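Local structure of racemase (Pseudovibrio sp. JE062, 3MKC) at residues 185-195 with 208-216; 243-254 with 274-282. The protein is a racemase-like member of the enolase superfamily, with an N-terminal capping domain and a C-terminal TIM-type barrel. One frame throughout, in Å; residues are numbered along the deposited sequence.

Contact 1: 185-195 with 208-216; sequences DWSTKEVAYYL and MMVDYLYRF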
# COMPACT_ATOMS: atom_id res chain seq x y z
N ASP A 185 20.62 13.51 -12.55
CA ASP A 185 20.67 13.82 -13.98
C ASP A 185 21.30 12.71 -14.81
O ASP A 185 21.69 12.94 -15.96
CB ASP A 185 21.47 15.11 -14.22
CG ASP A 185 22.89 15.01 -13.70
OD1 ASP A 185 23.48 13.91 -13.77
OD2 ASP A 185 23.42 16.05 -13.24
N TRP A 186 21.41 11.51 -14.24
CA TRP A 186 22.01 10.40 -14.96
C TRP A 186 21.31 10.11 -16.28
O TRP A 186 20.08 10.15 -16.36
CB TRP A 186 21.99 9.13 -14.09
CG TRP A 186 22.39 9.33 -12.65
CD1 TRP A 186 23.10 10.37 -12.13
CD2 TRP A 186 22.09 8.45 -11.55
NE1 TRP A 186 23.27 10.20 -10.78
CE2 TRP A 186 22.67 9.03 -10.39
CE3 TRP A 186 21.41 7.24 -11.43
CZ2 TRP A 186 22.57 8.44 -9.13
CZ3 TRP A 186 21.32 6.64 -10.17
CH2 TRP A 186 21.90 7.24 -9.03
N SER A 187 22.09 9.83 -17.32
CA SER A 187 21.53 9.51 -18.63
C SER A 187 20.98 8.10 -18.47
O SER A 187 21.20 7.47 -17.44
CB SER A 187 22.62 9.52 -19.70
OG SER A 187 23.56 8.48 -19.50
N THR A 188 20.28 7.60 -19.48
CA THR A 188 19.75 6.25 -19.38
C THR A 188 20.87 5.22 -19.30
O THR A 188 20.74 4.20 -18.63
CB THR A 188 18.83 5.91 -20.56
OG1 THR A 188 19.58 5.93 -21.78
CG2 THR A 188 17.69 6.92 -20.65
N LYS A 189 21.99 5.49 -19.97
CA LYS A 189 23.11 4.56 -19.91
C LYS A 189 23.69 4.50 -18.50
O LYS A 189 24.12 3.44 -18.04
CB LYS A 189 24.19 4.94 -20.93
CG LYS A 189 24.25 3.98 -22.11
CD LYS A 189 24.48 2.56 -21.59
CE LYS A 189 24.07 1.48 -22.59
NZ LYS A 189 24.19 0.13 -21.95
N GLU A 190 23.70 5.64 -17.82
CA GLU A 190 24.22 5.70 -16.46
C GLU A 190 23.29 4.94 -15.52
O GLU A 190 23.75 4.29 -14.57
CB GLU A 190 24.36 7.15 -16.01
CG GLU A 190 25.40 7.95 -16.79
CD GLU A 190 25.49 9.39 -16.33
OE1 GLU A 190 24.48 10.12 -16.45
OE2 GLU A 190 26.56 9.80 -15.85
N VAL A 191 21.99 5.03 -15.78
CA VAL A 191 21.01 4.34 -14.95
C VAL A 191 21.24 2.84 -15.11
O VAL A 191 21.15 2.09 -14.14
CB VAL A 191 19.56 4.69 -15.38
CG1 VAL A 191 18.56 3.82 -14.61
CG2 VAL A 191 19.29 6.16 -15.10
N ALA A 192 21.54 2.41 -16.33
CA ALA A 192 21.78 1.00 -16.59
C ALA A 192 23.01 0.56 -15.79
O ALA A 192 23.03 -0.51 -15.18
CB ALA A 192 22.01 0.76 -18.06
N TYR A 193 24.03 1.41 -15.81
CA TYR A 193 25.28 1.15 -15.09
C TYR A 193 24.96 0.99 -13.61
O TYR A 193 25.38 0.04 -12.95
CB TYR A 193 26.25 2.32 -15.28
CG TYR A 193 27.42 2.29 -14.33
CD1 TYR A 193 28.43 1.35 -14.46
CD2 TYR A 193 27.48 3.19 -13.26
CE1 TYR A 193 29.49 1.29 -13.55
CE2 TYR A 193 28.53 3.13 -12.34
CZ TYR A 193 29.53 2.18 -12.50
OH TYR A 193 30.56 2.11 -11.59
N TYR A 194 24.19 1.95 -13.10
CA TYR A 194 23.76 2.00 -11.71
C TYR A 194 23.12 0.69 -11.26
O TYR A 194 23.53 0.09 -10.27
CB TYR A 194 22.77 3.16 -11.57
CG TYR A 194 22.10 3.30 -10.23
CD1 TYR A 194 22.83 3.61 -9.08
CD2 TYR A 194 20.71 3.20 -10.12
CE1 TYR A 194 22.19 3.82 -7.86
CE2 TYR A 194 20.07 3.41 -8.91
CZ TYR A 194 20.81 3.72 -7.78
OH TYR A 194 20.17 3.95 -6.59
N LEU A 195 22.09 0.27 -11.99
CA LEU A 195 21.39 -0.95 -11.65
C LEU A 195 22.29 -2.17 -11.76
O LEU A 195 22.12 -3.14 -11.04
CB LEU A 195 20.16 -1.10 -12.55
CG LEU A 195 19.15 0.05 -12.41
CD1 LEU A 195 17.97 -0.18 -13.34
CD2 LEU A 195 18.67 0.14 -10.97
N MSE A 208 15.26 -8.40 -7.15
CA MSE A 208 15.47 -6.96 -7.11
C MSE A 208 14.49 -6.22 -7.99
O MSE A 208 14.43 -6.44 -9.20
CB MSE A 208 16.89 -6.62 -7.55
CG MSE A 208 17.24 -5.15 -7.43
SE MSE A 208 19.12 -4.83 -7.76
CE MSE A 208 19.03 -3.52 -9.14
N MSE A 209 13.73 -5.32 -7.38
CA MSE A 209 12.75 -4.50 -8.08
C MSE A 209 13.32 -3.10 -8.23
O MSE A 209 14.23 -2.71 -7.49
CB MSE A 209 11.44 -4.42 -7.29
CG MSE A 209 10.69 -5.74 -7.20
SE MSE A 209 11.35 -7.03 -5.93
CE MSE A 209 9.68 -7.72 -5.36
N VAL A 210 12.81 -2.33 -9.19
CA VAL A 210 13.31 -0.98 -9.41
C VAL A 210 12.20 0.05 -9.60
O VAL A 210 11.27 -0.17 -10.38
CB VAL A 210 14.24 -0.93 -10.65
CG1 VAL A 210 14.86 0.46 -10.78
CG2 VAL A 210 15.32 -1.99 -10.54
N ASP A 211 12.33 1.16 -8.89
CA ASP A 211 11.38 2.27 -8.95
C ASP A 211 12.10 3.40 -9.67
O ASP A 211 13.05 3.97 -9.13
CB ASP A 211 10.99 2.70 -7.53
CG ASP A 211 10.06 3.92 -7.51
OD1 ASP A 211 9.70 4.43 -8.58
OD2 ASP A 211 9.70 4.36 -6.40
N TYR A 212 11.66 3.71 -10.88
CA TYR A 212 12.29 4.75 -11.67
C TYR A 212 11.76 6.15 -11.34
O TYR A 212 12.21 7.15 -11.90
CB TYR A 212 12.15 4.42 -13.16
CG TYR A 212 12.87 3.15 -13.55
CD1 TYR A 212 14.20 3.17 -13.97
CD2 TYR A 212 12.24 1.91 -13.46
CE1 TYR A 212 14.88 1.99 -14.29
CE2 TYR A 212 12.90 0.73 -13.77
CZ TYR A 212 14.23 0.78 -14.19
OH TYR A 212 14.88 -0.40 -14.51
N LEU A 213 10.81 6.20 -10.42
CA LEU A 213 10.21 7.46 -9.97
C LEU A 213 9.75 8.43 -11.04
O LEU A 213 9.97 9.64 -10.94
CB LEU A 213 11.18 8.17 -9.01
CG LEU A 213 11.30 7.51 -7.64
CD1 LEU A 213 12.56 8.01 -6.92
CD2 LEU A 213 10.05 7.79 -6.83
N TYR A 214 9.12 7.90 -12.09
CA TYR A 214 8.56 8.72 -13.15
C TYR A 214 9.53 9.68 -13.82
O TYR A 214 9.17 10.80 -14.15
CB TYR A 214 7.38 9.51 -12.57
CG TYR A 214 6.36 8.63 -11.87
CD1 TYR A 214 5.52 7.80 -12.59
CD2 TYR A 214 6.28 8.59 -10.47
CE1 TYR A 214 4.62 6.95 -11.96
CE2 TYR A 214 5.38 7.75 -9.82
CZ TYR A 214 4.55 6.93 -10.58
OH TYR A 214 3.68 6.07 -9.97
N ARG A 215 10.76 9.24 -14.06
CA ARG A 215 11.73 10.12 -14.69
C ARG A 215 11.65 10.10 -16.22
O ARG A 215 12.31 10.90 -16.87
CB ARG A 215 13.15 9.75 -14.25
CG ARG A 215 13.62 8.40 -14.72
CD ARG A 215 14.96 7.98 -14.08
NE ARG A 215 16.10 8.81 -14.46
CZ ARG A 215 16.54 9.85 -13.76
NH1 ARG A 215 15.95 10.21 -12.63
NH2 ARG A 215 17.61 10.53 -14.18
N PHE A 216 10.84 9.21 -16.78
CA PHE A 216 10.72 9.10 -18.24
C PHE A 216 9.35 9.48 -18.81
O PHE A 216 8.35 9.46 -18.10
CB PHE A 216 11.05 7.68 -18.69
CG PHE A 216 12.44 7.24 -18.33
CD1 PHE A 216 13.54 7.88 -18.87
CD2 PHE A 216 12.64 6.15 -17.48
CE1 PHE A 216 14.84 7.46 -18.56
CE2 PHE A 216 13.92 5.72 -17.17
CZ PHE A 216 15.03 6.38 -17.72
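L195 and V210 reach toward each other tip to tip, with CD2 of L195 3.8 Å from CG1 of V210. Branching lets one leucine fill two sites, since its other methyl, CD1, comes to 3.3 Å from OH of Y212. The same CG1 of V210 leans on one face of the Y212 ring, offset toward the rim. V191, one helical turn before L195, has CG1 anti to its backbone N (chi1 173°), and this methyl meets the edge of the tyrosine ring at CE1, 4.1 Å away. M208, a selenomethionine, turns about its CG-SE bond, and its CE ends 3.6 Å from the backbone O of L195. Apolar, branched or flexible residues suit this buried seam between helix 188-202 and strand 207-211, the second half of the beta-alpha-beta crossover that starts at strand 175-179 in the TIM-type barrel. At the end of the strand, D211 makes an Asx turn: L213 N donates to its OD1 from 44° out of the carboxylate plane. L213 and Y214 follow with positive phi, and R215 then points back toward the start of the helix. CG of R215 sits between its own backbone N and carbonyl carbon (chi1 66°), over the centre of the F216 ring and 3.6 Å above its plane. W186 O lies at the edge of the guanidinium, in its plane, but the bond donated by NH2 is weak at 3.3 Å; the stronger partner of NH2 is A184 O. F216, which also packs on helix 219-228, meets the methyl of T188, CG2 lying 3.6 Å from CE1.

Contact 2: 243-254 with 274-282; sequences HDDLSGHAKLVE and EWITKGKVH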
# COMPACT_ATOMS: atom_id res chain seq x y z
N HIS A 243 2.11 8.41 -15.01
CA HIS A 243 0.98 7.65 -14.52
C HIS A 243 -0.30 7.70 -15.36
O HIS A 243 -1.12 6.79 -15.28
CB HIS A 243 0.71 8.08 -13.07
CG HIS A 243 -0.11 7.11 -12.29
ND1 HIS A 243 -1.49 7.07 -12.36
CD2 HIS A 243 0.25 6.15 -11.41
CE1 HIS A 243 -1.94 6.14 -11.54
NE2 HIS A 243 -0.90 5.56 -10.95
N ASP A 244 -0.47 8.75 -16.17
CA ASP A 244 -1.66 8.85 -17.02
C ASP A 244 -1.44 8.18 -18.38
O ASP A 244 -2.40 7.91 -19.11
CB ASP A 244 -2.03 10.32 -17.31
CG ASP A 244 -2.50 11.06 -16.07
OD1 ASP A 244 -3.44 10.58 -15.41
OD2 ASP A 244 -1.94 12.14 -15.79
N ASP A 245 -0.18 7.92 -18.71
CA ASP A 245 0.19 7.33 -19.98
C ASP A 245 -0.01 5.82 -20.04
O ASP A 245 0.94 5.07 -20.20
CB ASP A 245 1.66 7.70 -20.27
CG ASP A 245 2.11 7.32 -21.67
OD1 ASP A 245 1.24 7.00 -22.53
OD2 ASP A 245 3.34 7.35 -21.91
N LEU A 246 -1.25 5.37 -19.91
CA LEU A 246 -1.51 3.95 -19.96
C LEU A 246 -1.10 3.32 -21.28
O LEU A 246 -0.51 2.24 -21.30
CB LEU A 246 -2.99 3.66 -19.68
CG LEU A 246 -3.26 3.40 -18.20
CD1 LEU A 246 -2.89 4.63 -17.38
CD2 LEU A 246 -4.72 3.04 -18.00
N SER A 247 -1.41 3.99 -22.39
CA SER A 247 -1.04 3.44 -23.69
C SER A 247 0.48 3.29 -23.80
O SER A 247 0.96 2.40 -24.47
CB SER A 247 -1.57 4.33 -24.82
OG SER A 247 -1.22 5.69 -24.64
N GLY A 248 1.22 4.17 -23.12
CA GLY A 248 2.66 4.08 -23.16
C GLY A 248 3.15 2.84 -22.44
O GLY A 248 4.09 2.18 -22.88
N HIS A 249 2.51 2.50 -21.33
CA HIS A 249 2.91 1.30 -20.61
C HIS A 249 2.67 0.07 -21.49
O HIS A 249 3.46 -0.87 -21.49
CB HIS A 249 2.13 1.19 -19.29
CG HIS A 249 2.59 2.16 -18.25
ND1 HIS A 249 2.35 3.51 -18.32
CD2 HIS A 249 3.27 1.96 -17.09
CE1 HIS A 249 2.87 4.12 -17.27
NE2 HIS A 249 3.43 3.20 -16.51
N ALA A 250 1.57 0.07 -22.25
CA ALA A 250 1.28 -1.08 -23.11
C ALA A 250 2.44 -1.27 -24.10
O ALA A 250 2.80 -2.40 -24.43
CB ALA A 250 -0.04 -0.86 -23.87
N LYS A 251 3.00 -0.16 -24.56
CA LYS A 251 4.12 -0.21 -25.50
C LYS A 251 5.30 -0.92 -24.85
O LYS A 251 5.93 -1.78 -25.47
CB LYS A 251 4.54 1.20 -25.92
CG LYS A 251 3.62 1.87 -26.91
CD LYS A 251 3.69 1.19 -28.27
CE LYS A 251 3.06 2.04 -29.36
NZ LYS A 251 1.59 2.19 -29.18
N LEU A 252 5.60 -0.55 -23.61
CA LEU A 252 6.70 -1.18 -22.89
C LEU A 252 6.45 -2.67 -22.76
O LEU A 252 7.36 -3.48 -22.91
CB LEU A 252 6.86 -0.57 -21.49
CG LEU A 252 7.35 0.87 -21.41
CD1 LEU A 252 7.49 1.27 -19.94
CD2 LEU A 252 8.68 1.01 -22.13
N VAL A 253 5.21 -3.03 -22.48
CA VAL A 253 4.87 -4.44 -22.34
C VAL A 253 5.07 -5.16 -23.66
O VAL A 253 5.62 -6.26 -23.72
CB VAL A 253 3.40 -4.63 -21.89
CG1 VAL A 253 3.01 -6.13 -21.98
CG2 VAL A 253 3.25 -4.14 -20.47
N GLU A 254 4.62 -4.53 -24.73
CA GLU A 254 4.72 -5.12 -26.06
C GLU A 254 6.14 -5.17 -26.60
O GLU A 254 6.48 -6.02 -27.42
CB GLU A 254 3.85 -4.32 -27.04
CG GLU A 254 2.37 -4.54 -26.85
CD GLU A 254 1.53 -3.38 -27.36
OE1 GLU A 254 2.04 -2.58 -28.17
OE2 GLU A 254 0.36 -3.29 -26.94
N GLU A 274 -8.68 -0.40 -16.08
CA GLU A 274 -8.12 0.25 -17.26
C GLU A 274 -6.61 -0.03 -17.33
O GLU A 274 -6.06 -0.22 -18.41
CB GLU A 274 -8.40 1.76 -17.22
CG GLU A 274 -7.88 2.52 -18.43
CD GLU A 274 -8.23 4.00 -18.42
OE1 GLU A 274 -8.38 4.57 -17.32
OE2 GLU A 274 -8.34 4.59 -19.52
N TRP A 275 -5.95 -0.06 -16.18
CA TRP A 275 -4.52 -0.37 -16.19
C TRP A 275 -4.31 -1.78 -16.72
O TRP A 275 -3.35 -2.05 -17.44
CB TRP A 275 -3.93 -0.29 -14.79
CG TRP A 275 -3.53 1.09 -14.41
CD1 TRP A 275 -4.26 1.99 -13.69
CD2 TRP A 275 -2.28 1.73 -14.71
NE1 TRP A 275 -3.55 3.15 -13.53
CE2 TRP A 275 -2.33 3.02 -14.15
CE3 TRP A 275 -1.13 1.34 -15.42
CZ2 TRP A 275 -1.27 3.93 -14.25
CZ3 TRP A 275 -0.07 2.24 -15.53
CH2 TRP A 275 -0.15 3.52 -14.95
N ILE A 276 -5.21 -2.69 -16.37
CA ILE A 276 -5.08 -4.07 -16.83
C ILE A 276 -5.30 -4.22 -18.34
O ILE A 276 -4.44 -4.75 -19.05
CB ILE A 276 -6.09 -5.00 -16.12
CG1 ILE A 276 -5.68 -5.19 -14.65
CG2 ILE A 276 -6.15 -6.35 -16.83
CD1 ILE A 276 -6.69 -5.99 -13.85
N THR A 277 -6.45 -3.76 -18.82
CA THR A 277 -6.77 -3.92 -20.24
C THR A 277 -6.10 -2.96 -21.21
O THR A 277 -5.71 -3.36 -22.31
CB THR A 277 -8.29 -3.84 -20.47
OG1 THR A 277 -8.76 -2.53 -20.14
CG2 THR A 277 -9.01 -4.87 -19.61
N LYS A 278 -5.95 -1.69 -20.82
CA LYS A 278 -5.33 -0.71 -21.71
C LYS A 278 -3.83 -0.60 -21.46
O LYS A 278 -3.04 -0.49 -22.40
CB LYS A 278 -5.98 0.67 -21.52
CG LYS A 278 -5.52 1.69 -22.56
CD LYS A 278 -5.93 3.11 -22.17
CE LYS A 278 -6.79 3.77 -23.24
NZ LYS A 278 -8.16 3.19 -23.29
N GLY A 279 -3.45 -0.62 -20.18
CA GLY A 279 -2.05 -0.53 -19.84
C GLY A 279 -1.34 -1.85 -20.06
O GLY A 279 -0.13 -1.88 -20.27
N LYS A 280 -2.09 -2.95 -20.02
CA LYS A 280 -1.52 -4.28 -20.22
C LYS A 280 -0.43 -4.59 -19.20
O LYS A 280 0.39 -5.50 -19.42
CB LYS A 280 -0.92 -4.37 -21.63
CG LYS A 280 -1.92 -4.23 -22.75
CD LYS A 280 -1.23 -4.45 -24.10
CE LYS A 280 -2.23 -4.61 -25.24
NZ LYS A 280 -1.55 -5.12 -26.48
N VAL A 281 -0.41 -3.86 -18.09
CA VAL A 281 0.63 -4.08 -17.08
C VAL A 281 0.62 -5.46 -16.43
O VAL A 281 -0.41 -6.13 -16.38
CB VAL A 281 0.58 -2.97 -15.98
CG1 VAL A 281 0.82 -1.62 -16.62
CG2 VAL A 281 -0.75 -2.99 -15.25
N HIS A 282 1.79 -5.90 -15.97
CA HIS A 282 1.92 -7.21 -15.33
C HIS A 282 1.59 -7.15 -13.86
O HIS A 282 1.30 -8.17 -13.25
CB HIS A 282 3.37 -7.73 -15.36
CG HIS A 282 3.95 -7.88 -16.73
ND1 HIS A 282 4.37 -6.81 -17.49
CD2 HIS A 282 4.27 -8.99 -17.44
CE1 HIS A 282 4.93 -7.25 -18.60
NE2 HIS A 282 4.88 -8.57 -18.59
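W275 turns its CG anti to its own carbonyl carbon (chi1 -85°) and H243 holds CG anti to its backbone N, which brings the indole's benzo edge against the H243 imidazole; H249 meets another corner of the same ring. The cluster joins helix 246-255 and the loop leading into it to helix 268-277, successive outer helices of the TIM-type barrel. Both aromatic pairs are T-shaped. CZ2 of W275 stands 3.5 Å above the centre of the H243 ring, with the planes at 69°, while its CZ3 stands 3.6 Å above the centre of the H249 ring, with the planes at 83°. H249 cannot easily rotate away, because its ND1 donates to D245 O at 2.8 Å, almost exactly in the ring plane, and this oxygen also accepts from H249 N. A leucine suits the face of the indole: CD1 of L246 makes a CH-pi contact there, 3.7 Å from the six-membered ring's centroid. Its CD2 instead packs tightly on E274, 3.2 Å from CG; the glutamate is exposed, and its aliphatic CG offers the leucine an apolar surface. The backbones come together at L246 and G279, whose CA atoms are 4.5 Å apart. A side chain at G279 would collide with W275 O; the bare glycine brings its CA-H to L246 O, at 3.5 Å, and small A250 fits beside its carbonyl. K280 follows with positive phi, the chain leaving the helical path, and V253 rests its methyls against the K280 carbonyl. The extended lysine chain passes CB of A250 and ends in a salt bridge, NZ meeting E254 OE2 on the anti side of the carboxylate at 2.7 Å.

In the fold
Both contacts belong to the barrel domain, with centres about 19 Å apart, but they hold different layers of it. Contact 1 is largely buried and ties an outer helix to a strand of the barrel wall, mostly through aliphatic and aromatic packing with an arginine at its edge. Contact 2 joins two outer helices and is only partly buried: W275 and H249 are buried, while a lysine-glutamate salt bridge lies at the exposed side. Helix 219-228 serves both, being touched by T188, Y212 and F216 of contact 1 and by K251 and L252 of contact 2. They also meet directly where Y214 packs on H243.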